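Local coordinates for SA0254 protein (Staphylococcus aureus subsp. aureus, PDB 2OOI), which probably binds a small effector molecule through a UTRA domain, as in GntR/HutC-type transcription regulators, though its own function has not been established, at residues 86-91 with 140-145; 48-53 with 73-78. All coordinates share one frame; numbering follows the deposited sequence.

Past strand 20-30 and helix 35-41 the chain enters strand 49-58, then strand 61-71 beside it and helix 72-75; contact 2 closes this short, mostly stranded excursion when 73-78 comes back against 48-53. Helix 87-94 follows, and contact 1 closes a longer loop of 48 residues, in which the chain runs out through strands 99-110 and 126-136 before strand 141-150 passes the helix. The two loops lie in series, neither enclosing the other. Strands 49-58 and 141-150 belong to one antiparallel sheet, with strand 61-71 between them. The contact centres are about 9 Å apart, and they meet directly: Leu91 packs on Val75, Phe142 on Ile74, and Tyr90 OH probably hydrogen-bonds to Tyr77 O.

Contact 1: 86-91 with 140-145; sequences SIFDYL and KPFDSS
Leu91 and Phe142 form the buried apolar part of this contact: Leu91 CD1 comes within 3.9 Å of Phe142 CE1, the methyl approaching the ring at a slant. A chi1 of 67° tucks the Phe142 ring between its own N and C branches and sends it toward the helix. Both residues are buried, and Val75 of helix 72-75 packs on each. About one turn earlier in the helix, Phe88 puts its CE1 at the edge of the Phe142 ring, 4.5 Å from Phe142 CE1. Here helix 87-94 lies over the antiparallel sheet of the UTRA domain; the axes of segments 87-91 and 141-145 run almost exactly antiparallel, at 173°, and stay 12.6 Å apart at their closest, a gap that side chains bridge. Phe88 also meets buried Asp143, its CZ 3.3 Å from Asp143 OD2; the side chains cross at about a right angle, with OD2 oblique to the ring. The other oxygen, Asp143 OD1, accepts from Ser145 OG at 2.8 Å on its syn lone pair, a bond that helps fix the turn of the carboxylate. The more open side begins at Phe88, which is partly exposed and has a bound zinc ion about 3 Å from its side chain. Beyond it, toward solvent, Ser86 caps the helix start, its OG accepting from Asp89 N at 3.0 Å.

Contact 2: 48-53 with 73-78; sequences TVYYLE and EIVKYL
Tyr50 and Leu78 bring the two backbones nearest, their CA atoms 7.3 Å apart, where the chain leaves helix 73-75 through Lys76, whose positive phi turns it back past strand 49-53. The Tyr50 ring does most of the touching. Leu78 CB sits over one face, 3.6 Å from the centroid of the Tyr50 ring and 22° off its normal, a CH-pi contact displaced toward the CD1-CE1 rim. With CG anti to its carbonyl carbon (chi1 -63°), the Tyr50 side chain extends from the strand toward the turn after the helix, bringing OH against the backbone of Tyr77 and Leu78. There Tyr50 OH accepts a weak bond from Leu78 N, 3.2 Å long and bent to 146°. Val75 adds a looser apolar touch, its CG1 4.4 Å from Tyr50 CE1. Just before the strand, one water joins the segments, donating to Thr48 O at 2.9 Å and accepting from Glu73 N. The contact thus packs the turn after helix 72-75 onto strand 49-58 of the UTRA domain's antiparallel sheet. Around it, Tyr50 also meets the Phe27 ring on strand 20-30, while Leu78 rests on Tyr70 of strand 61-71 and on Tyr90 of helix 87-94.

Contact 1: 86-91 with 140-145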
ATOM      1  N   SER B  86      15.416  10.473  13.585  1.00 54.47           N
ATOM      2  CA  SER B  86      15.452   9.575  12.434  1.00 54.18           C
ATOM      3  C   SER B  86      16.513   8.519  12.606  1.00 53.84           C
ATOM      4  O   SER B  86      17.708   8.822  12.584  1.00 53.80           O
ATOM      5  CB  SER B  86      15.769  10.337  11.156  1.00 53.98           C
ATOM      6  OG  SER B  86      16.009   9.428  10.087  1.00 53.90           O
ATOM      7  N   ILE B  87      16.084   7.276  12.750  1.00 53.79           N
ATOM      8  CA  ILE B  87      17.024   6.174  12.936  1.00 54.11           C
ATOM      9  C   ILE B  87      17.781   5.952  11.639  1.00 54.30           C
ATOM     10  O   ILE B  87      18.954   5.638  11.637  1.00 54.91           O
ATOM     11  CB  ILE B  87      16.308   4.888  13.357  1.00 53.92           C
ATOM     12  CG1 ILE B  87      15.731   5.074  14.759  1.00 52.85           C
ATOM     13  CG2 ILE B  87      17.250   3.683  13.267  1.00 53.40           C
ATOM     14  CD1 ILE B  87      14.848   3.927  15.217  1.00 53.01           C
ATOM     15  N   PHE B  88      17.122   6.164  10.532  1.00 54.68           N
ATOM     16  CA  PHE B  88      17.764   5.940   9.252  1.00 55.49           C
ATOM     17  C   PHE B  88      18.846   6.989   8.887  1.00 55.48           C
ATOM     18  O   PHE B  88      19.822   6.645   8.214  1.00 55.43           O
ATOM     19  CB  PHE B  88      16.681   5.682   8.172  1.00 56.89           C
ATOM     20  CG  PHE B  88      15.943   4.364   8.418  1.00 59.16           C
ATOM     21  CD1 PHE B  88      16.508   3.128   7.985  1.00 60.36           C
ATOM     22  CD2 PHE B  88      14.666   4.345   8.954  1.00 60.21           C
ATOM     23  CE1 PHE B  88      15.839   1.915   8.126  1.00 58.85           C
ATOM     24  CE2 PHE B  88      13.995   3.129   9.104  1.00 60.62           C
ATOM     25  CZ  PHE B  88      14.590   1.903   8.673  1.00 59.91           C
ATOM     26  N   ASP B  89      18.713   8.230   9.368  1.00 54.98           N
ATOM     27  CA  ASP B  89      19.763   9.230   9.172  1.00 54.85           C
ATOM     28  C   ASP B  89      20.964   8.855   9.998  1.00 54.00           C
ATOM     29  O   ASP B  89      22.089   8.941   9.521  1.00 53.94           O
ATOM     30  CB  ASP B  89      19.327  10.660   9.574  1.00 55.65           C
ATOM     31  CG  ASP B  89      18.238  11.225   8.681  1.00 57.94           C
ATOM     32  OD1 ASP B  89      17.975  10.664   7.581  1.00 60.81           O
ATOM     33  OD2 ASP B  89      17.635  12.244   9.091  1.00 61.33           O
ATOM     34  N   TYR B  90      20.724   8.465  11.247  1.00 52.86           N
ATOM     35  CA  TYR B  90      21.804   7.993  12.107  1.00 52.68           C
ATOM     36  C   TYR B  90      22.525   6.841  11.427  1.00 52.13           C
ATOM     37  O   TYR B  90      23.756   6.845  11.297  1.00 52.03           O
ATOM     38  CB  TYR B  90      21.257   7.569  13.466  1.00 51.99           C
ATOM     39  CG  TYR B  90      22.214   6.805  14.365  1.00 52.44           C
ATOM     40  CD1 TYR B  90      22.165   5.411  14.432  1.00 50.75           C
ATOM     41  CD2 TYR B  90      23.134   7.467  15.193  1.00 52.41           C
ATOM     42  CE1 TYR B  90      23.008   4.707  15.262  1.00 50.32           C
ATOM     43  CE2 TYR B  90      23.995   6.746  16.045  1.00 51.00           C
ATOM     44  CZ  TYR B  90      23.921   5.365  16.064  1.00 50.72           C
ATOM     45  OH  TYR B  90      24.743   4.614  16.882  1.00 51.13           O
ATOM     46  N   LEU B  91      21.750   5.875  10.956  1.00 51.52           N
ATOM     47  CA  LEU B  91      22.333   4.716  10.322  1.00 51.55           C
ATOM     48  C   LEU B  91      23.229   5.102   9.143  1.00 51.93           C
ATOM     49  O   LEU B  91      24.331   4.599   9.029  1.00 52.11           O
ATOM     50  CB  LEU B  91      21.242   3.719   9.928  1.00 51.41           C
ATOM     51  CG  LEU B  91      20.389   3.022  11.005  1.00 50.25           C
ATOM     52  CD1 LEU B  91      19.259   2.159  10.455  1.00 49.62           C
ATOM     53  CD2 LEU B  91      21.238   2.249  11.951  1.00 49.29           C
ATOM     54  N   LYS B 140      22.331  -8.254   3.685  1.00 54.69           N
ATOM     55  CA  LYS B 140      22.220  -8.637   5.096  1.00 54.29           C
ATOM     56  C   LYS B 140      20.969  -7.968   5.660  1.00 53.23           C
ATOM     57  O   LYS B 140      20.828  -6.755   5.593  1.00 53.03           O
ATOM     58  CB  LYS B 140      23.496  -8.265   5.883  1.00 54.43           C
ATOM     59  CG  LYS B 140      24.769  -9.007   5.378  1.00 55.79           C
ATOM     60  CD  LYS B 140      26.116  -8.509   6.023  1.00 56.24           C
ATOM     61  CE  LYS B 140      27.382  -9.049   5.274  1.00 57.25           C
ATOM     62  NZ  LYS B 140      28.677  -8.262   5.490  1.00 57.56           N
ATOM     63  N   PRO B 141      20.032  -8.756   6.179  1.00 52.47           N
ATOM     64  CA  PRO B 141      18.816  -8.158   6.724  1.00 51.99           C
ATOM     65  C   PRO B 141      19.101  -7.614   8.095  1.00 51.30           C
ATOM     66  O   PRO B 141      19.628  -8.344   8.893  1.00 51.74           O
ATOM     67  CB  PRO B 141      17.859  -9.344   6.827  1.00 52.11           C
ATOM     68  CG  PRO B 141      18.735 -10.549   6.988  1.00 53.07           C
ATOM     69  CD  PRO B 141      20.048 -10.222   6.305  1.00 52.73           C
ATOM     70  N   PHE B 142      18.784  -6.356   8.391  1.00 50.54           N
ATOM     71  CA  PHE B 142      19.180  -5.812   9.692  1.00 49.62           C
ATOM     72  C   PHE B 142      18.057  -5.224  10.549  1.00 49.38           C
ATOM     73  O   PHE B 142      18.272  -4.967  11.735  1.00 48.88           O
ATOM     74  CB  PHE B 142      20.280  -4.775   9.498  1.00 49.22           C
ATOM     75  CG  PHE B 142      19.830  -3.552   8.787  1.00 47.86           C
ATOM     76  CD1 PHE B 142      19.233  -2.526   9.472  1.00 47.17           C
ATOM     77  CD2 PHE B 142      19.979  -3.438   7.420  1.00 49.25           C
ATOM     78  CE1 PHE B 142      18.794  -1.397   8.816  1.00 47.77           C
ATOM     79  CE2 PHE B 142      19.527  -2.294   6.740  1.00 49.08           C
ATOM     80  CZ  PHE B 142      18.936  -1.281   7.447  1.00 47.56           C
ATOM     81  N   ASP B 143      16.869  -5.024   9.972  1.00 49.31           N
ATOM     82  CA  ASP B 143      15.770  -4.342  10.659  1.00 49.12           C
ATOM     83  C   ASP B 143      14.468  -4.995  10.269  1.00 49.27           C
ATOM     84  O   ASP B 143      14.126  -5.026   9.087  1.00 50.12           O
ATOM     85  CB  ASP B 143      15.762  -2.874  10.235  1.00 49.64           C
ATOM     86  CG  ASP B 143      14.497  -2.108  10.651  1.00 49.68           C
ATOM     87  OD1 ASP B 143      13.582  -2.666  11.286  1.00 51.01           O
ATOM     88  OD2 ASP B 143      14.438  -0.896  10.345  1.00 51.91           O
ATOM     89  N   SER B 144      13.739  -5.499  11.262  1.00 49.29           N
ATOM     90  CA  SER B 144      12.390  -6.045  11.088  1.00 48.97           C
ATOM     91  C   SER B 144      11.382  -5.114  11.738  1.00 48.75           C
ATOM     92  O   SER B 144      11.349  -5.008  12.950  1.00 48.88           O
ATOM     93  CB  SER B 144      12.298  -7.414  11.774  1.00 49.05           C
ATOM     94  OG  SER B 144      11.017  -8.019  11.628  1.00 48.75           O
ATOM     95  N   SER B 145      10.537  -4.473  10.946  1.00 48.71           N
ATOM     96  CA  SER B 145       9.594  -3.472  11.480  1.00 49.33           C
ATOM     97  C   SER B 145       8.115  -3.745  11.175  1.00 49.30           C
ATOM     98  O   SER B 145       7.721  -4.023  10.026  1.00 48.70           O
ATOM     99  CB  SER B 145       9.961  -2.071  10.970  1.00 49.73           C
ATOM    100  OG  SER B 145      11.078  -1.556  11.701  1.00 50.87           O
TER

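Contact 2: 48-53 with 73-78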
ATOM      1  N   THR B  48      22.665 -10.382  19.280  1.00 53.36           N
ATOM      2  CA  THR B  48      21.702  -9.592  20.009  1.00 52.45           C
ATOM      3  C   THR B  48      20.955  -8.626  19.063  1.00 51.56           C
ATOM      4  O   THR B  48      21.426  -8.291  17.960  1.00 50.81           O
ATOM      5  CB  THR B  48      22.307  -8.881  21.274  1.00 53.06           C
ATOM      6  OG1 THR B  48      22.625  -7.514  20.981  1.00 56.55           O
ATOM      7  CG2 THR B  48      23.520  -9.628  21.866  1.00 50.93           C
ATOM      8  N   VAL B  49      19.748  -8.260  19.481  1.00 50.72           N
ATOM      9  CA  VAL B  49      18.913  -7.302  18.755  1.00 49.98           C
ATOM     10  C   VAL B  49      18.445  -6.241  19.727  1.00 49.52           C
ATOM     11  O   VAL B  49      18.251  -6.521  20.892  1.00 49.36           O
ATOM     12  CB  VAL B  49      17.644  -7.951  18.123  1.00 49.88           C
ATOM     13  CG1 VAL B  49      17.999  -8.989  17.048  1.00 47.57           C
ATOM     14  CG2 VAL B  49      16.727  -8.542  19.213  1.00 48.68           C
ATOM     15  N   TYR B  50      18.278  -5.016  19.245  1.00 49.65           N
ATOM     16  CA  TYR B  50      17.575  -3.963  19.995  1.00 49.20           C
ATOM     17  C   TYR B  50      16.100  -4.012  19.636  1.00 49.06           C
ATOM     18  O   TYR B  50      15.770  -4.197  18.470  1.00 48.66           O
ATOM     19  CB  TYR B  50      18.076  -2.601  19.584  1.00 48.91           C
ATOM     20  CG  TYR B  50      19.528  -2.296  19.872  1.00 48.99           C
ATOM     21  CD1 TYR B  50      20.446  -2.167  18.838  1.00 47.33           C
ATOM     22  CD2 TYR B  50      19.973  -2.069  21.185  1.00 49.49           C
ATOM     23  CE1 TYR B  50      21.766  -1.821  19.094  1.00 48.19           C
ATOM     24  CE2 TYR B  50      21.294  -1.755  21.451  1.00 48.29           C
ATOM     25  CZ  TYR B  50      22.186  -1.613  20.404  1.00 48.32           C
ATOM     26  OH  TYR B  50      23.492  -1.264  20.643  1.00 47.83           O
ATOM     27  N   TYR B  51      15.225  -3.855  20.630  1.00 49.26           N
ATOM     28  CA  TYR B  51      13.778  -3.791  20.415  1.00 49.62           C
ATOM     29  C   TYR B  51      13.309  -2.395  20.806  1.00 50.36           C
ATOM     30  O   TYR B  51      13.708  -1.902  21.863  1.00 49.68           O
ATOM     31  CB  TYR B  51      13.036  -4.821  21.284  1.00 49.05           C
ATOM     32  CG  TYR B  51      11.536  -4.679  21.204  1.00 48.48           C
ATOM     33  CD1 TYR B  51      10.867  -5.001  20.029  1.00 49.68           C
ATOM     34  CD2 TYR B  51      10.789  -4.175  22.266  1.00 48.11           C
ATOM     35  CE1 TYR B  51       9.487  -4.832  19.895  1.00 49.32           C
ATOM     36  CE2 TYR B  51       9.389  -4.000  22.154  1.00 49.03           C
ATOM     37  CZ  TYR B  51       8.748  -4.346  20.950  1.00 49.38           C
ATOM     38  OH  TYR B  51       7.391  -4.200  20.762  1.00 47.67           O
ATOM     39  N   LEU B  52      12.483  -1.760  19.971  1.00 51.01           N
ATOM     40  CA  LEU B  52      11.796  -0.555  20.398  1.00 52.12           C
ATOM     41  C   LEU B  52      10.371  -0.434  19.903  1.00 52.41           C
ATOM     42  O   LEU B  52      10.054  -0.890  18.813  1.00 52.20           O
ATOM     43  CB  LEU B  52      12.545   0.720  19.994  1.00 52.94           C
ATOM     44  CG  LEU B  52      12.704   1.055  18.517  1.00 53.86           C
ATOM     45  CD1 LEU B  52      12.676   2.551  18.247  1.00 53.31           C
ATOM     46  CD2 LEU B  52      14.015   0.451  18.088  1.00 56.12           C
ATOM     47  N   GLU B  53       9.539   0.172  20.742  1.00 52.76           N
ATOM     48  CA  GLU B  53       8.227   0.645  20.351  1.00 53.79           C
ATOM     49  C   GLU B  53       8.230   2.139  20.404  1.00 53.64           C
ATOM     50  O   GLU B  53       8.694   2.742  21.370  1.00 54.14           O
ATOM     51  CB  GLU B  53       7.134   0.147  21.279  1.00 54.05           C
ATOM     52  CG  GLU B  53       6.930  -1.332  21.174  1.00 56.25           C
ATOM     53  CD  GLU B  53       5.887  -1.855  22.124  1.00 56.17           C
ATOM     54  OE1 GLU B  53       5.359  -1.025  22.898  1.00 57.49           O
ATOM     55  OE2 GLU B  53       5.614  -3.085  22.097  1.00 60.64           O
ATOM     56  N   GLU B  73      24.801  -6.279  15.646  1.00 51.29           N
ATOM     57  CA  GLU B  73      26.078  -6.448  14.962  1.00 51.07           C
ATOM     58  C   GLU B  73      26.190  -5.595  13.696  1.00 50.94           C
ATOM     59  O   GLU B  73      27.261  -5.053  13.424  1.00 52.17           O
ATOM     60  CB  GLU B  73      26.305  -7.929  14.640  1.00 52.10           C
ATOM     61  CG  GLU B  73      27.599  -8.254  13.901  1.00 54.16           C
ATOM     62  CD  GLU B  73      28.847  -7.855  14.672  1.00 60.57           C
ATOM     63  OE1 GLU B  73      28.836  -7.980  15.921  1.00 65.42           O
ATOM     64  OE2 GLU B  73      29.845  -7.427  14.028  1.00 63.31           O
ATOM     65  N   ILE B  74      25.111  -5.455  12.942  1.00 49.62           N
ATOM     66  CA  ILE B  74      25.139  -4.649  11.729  1.00 49.51           C
ATOM     67  C   ILE B  74      24.966  -3.163  12.031  1.00 49.06           C
ATOM     68  O   ILE B  74      25.691  -2.324  11.531  1.00 48.53           O
ATOM     69  CB  ILE B  74      24.049  -5.123  10.750  1.00 49.64           C
ATOM     70  CG1 ILE B  74      24.421  -6.520  10.238  1.00 48.86           C
ATOM     71  CG2 ILE B  74      23.867  -4.123   9.599  1.00 48.32           C
ATOM     72  CD1 ILE B  74      23.324  -7.188   9.478  1.00 49.98           C
ATOM     73  N   VAL B  75      24.003  -2.858  12.878  1.00 49.15           N
ATOM     74  CA  VAL B  75      23.660  -1.483  13.239  1.00 49.20           C
ATOM     75  C   VAL B  75      24.708  -0.857  14.186  1.00 49.34           C
ATOM     76  O   VAL B  75      24.803   0.369  14.310  1.00 48.19           O
ATOM     77  CB  VAL B  75      22.215  -1.492  13.856  1.00 49.48           C
ATOM     78  CG1 VAL B  75      22.032  -0.447  14.897  1.00 50.79           C
ATOM     79  CG2 VAL B  75      21.144  -1.397  12.755  1.00 46.99           C
ATOM     80  N   LYS B  76      25.470  -1.726  14.871  1.00 50.23           N
ATOM     81  CA  LYS B  76      26.645  -1.371  15.689  1.00 50.37           C
ATOM     82  C   LYS B  76      26.247  -0.844  17.048  1.00 50.83           C
ATOM     83  O   LYS B  76      26.785  -1.302  18.070  1.00 51.57           O
ATOM     84  CB  LYS B  76      27.548  -0.335  15.019  1.00 50.84           C
ATOM     85  CG  LYS B  76      28.267  -0.798  13.770  1.00 51.57           C
ATOM     86  CD  LYS B  76      29.138   0.280  13.195  1.00 53.43           C
ATOM     87  CE  LYS B  76      29.835  -0.189  11.945  1.00 54.29           C
ATOM     88  NZ  LYS B  76      30.690   0.891  11.371  1.00 55.39           N
ATOM     89  N   TYR B  77      25.344   0.139  17.062  1.00 50.93           N
ATOM     90  CA  TYR B  77      24.888   0.764  18.305  1.00 51.16           C
ATOM     91  C   TYR B  77      23.615   1.619  18.150  1.00 51.45           C
ATOM     92  O   TYR B  77      23.458   2.354  17.199  1.00 51.01           O
ATOM     93  CB  TYR B  77      25.988   1.616  18.929  1.00 50.72           C
ATOM     94  CG  TYR B  77      25.567   2.284  20.223  1.00 50.69           C
ATOM     95  CD1 TYR B  77      25.779   1.676  21.450  1.00 51.16           C
ATOM     96  CD2 TYR B  77      24.942   3.515  20.214  1.00 51.31           C
ATOM     97  CE1 TYR B  77      25.396   2.296  22.628  1.00 51.30           C
ATOM     98  CE2 TYR B  77      24.546   4.135  21.382  1.00 50.75           C
ATOM     99  CZ  TYR B  77      24.773   3.526  22.581  1.00 50.40           C
ATOM    100  OH  TYR B  77      24.385   4.169  23.725  1.00 49.63           O
ATOM    101  N   LEU B  78      22.745   1.518  19.149  1.00 52.24           N
ATOM    102  CA  LEU B  78      21.469   2.196  19.188  1.00 52.82           C
ATOM    103  C   LEU B  78      21.144   2.384  20.682  1.00 53.54           C
ATOM    104  O   LEU B  78      21.437   1.503  21.488  1.00 54.01           O
ATOM    105  CB  LEU B  78      20.423   1.300  18.536  1.00 53.09           C
ATOM    106  CG  LEU B  78      19.545   1.741  17.386  1.00 53.27           C
ATOM    107  CD1 LEU B  78      20.360   2.462  16.348  1.00 54.91           C
ATOM    108  CD2 LEU B  78      18.859   0.528  16.790  1.00 52.15           C
TER
HETATM  109  O   HOH W   1      24.136  -8.813  17.025  1.00 60.88           O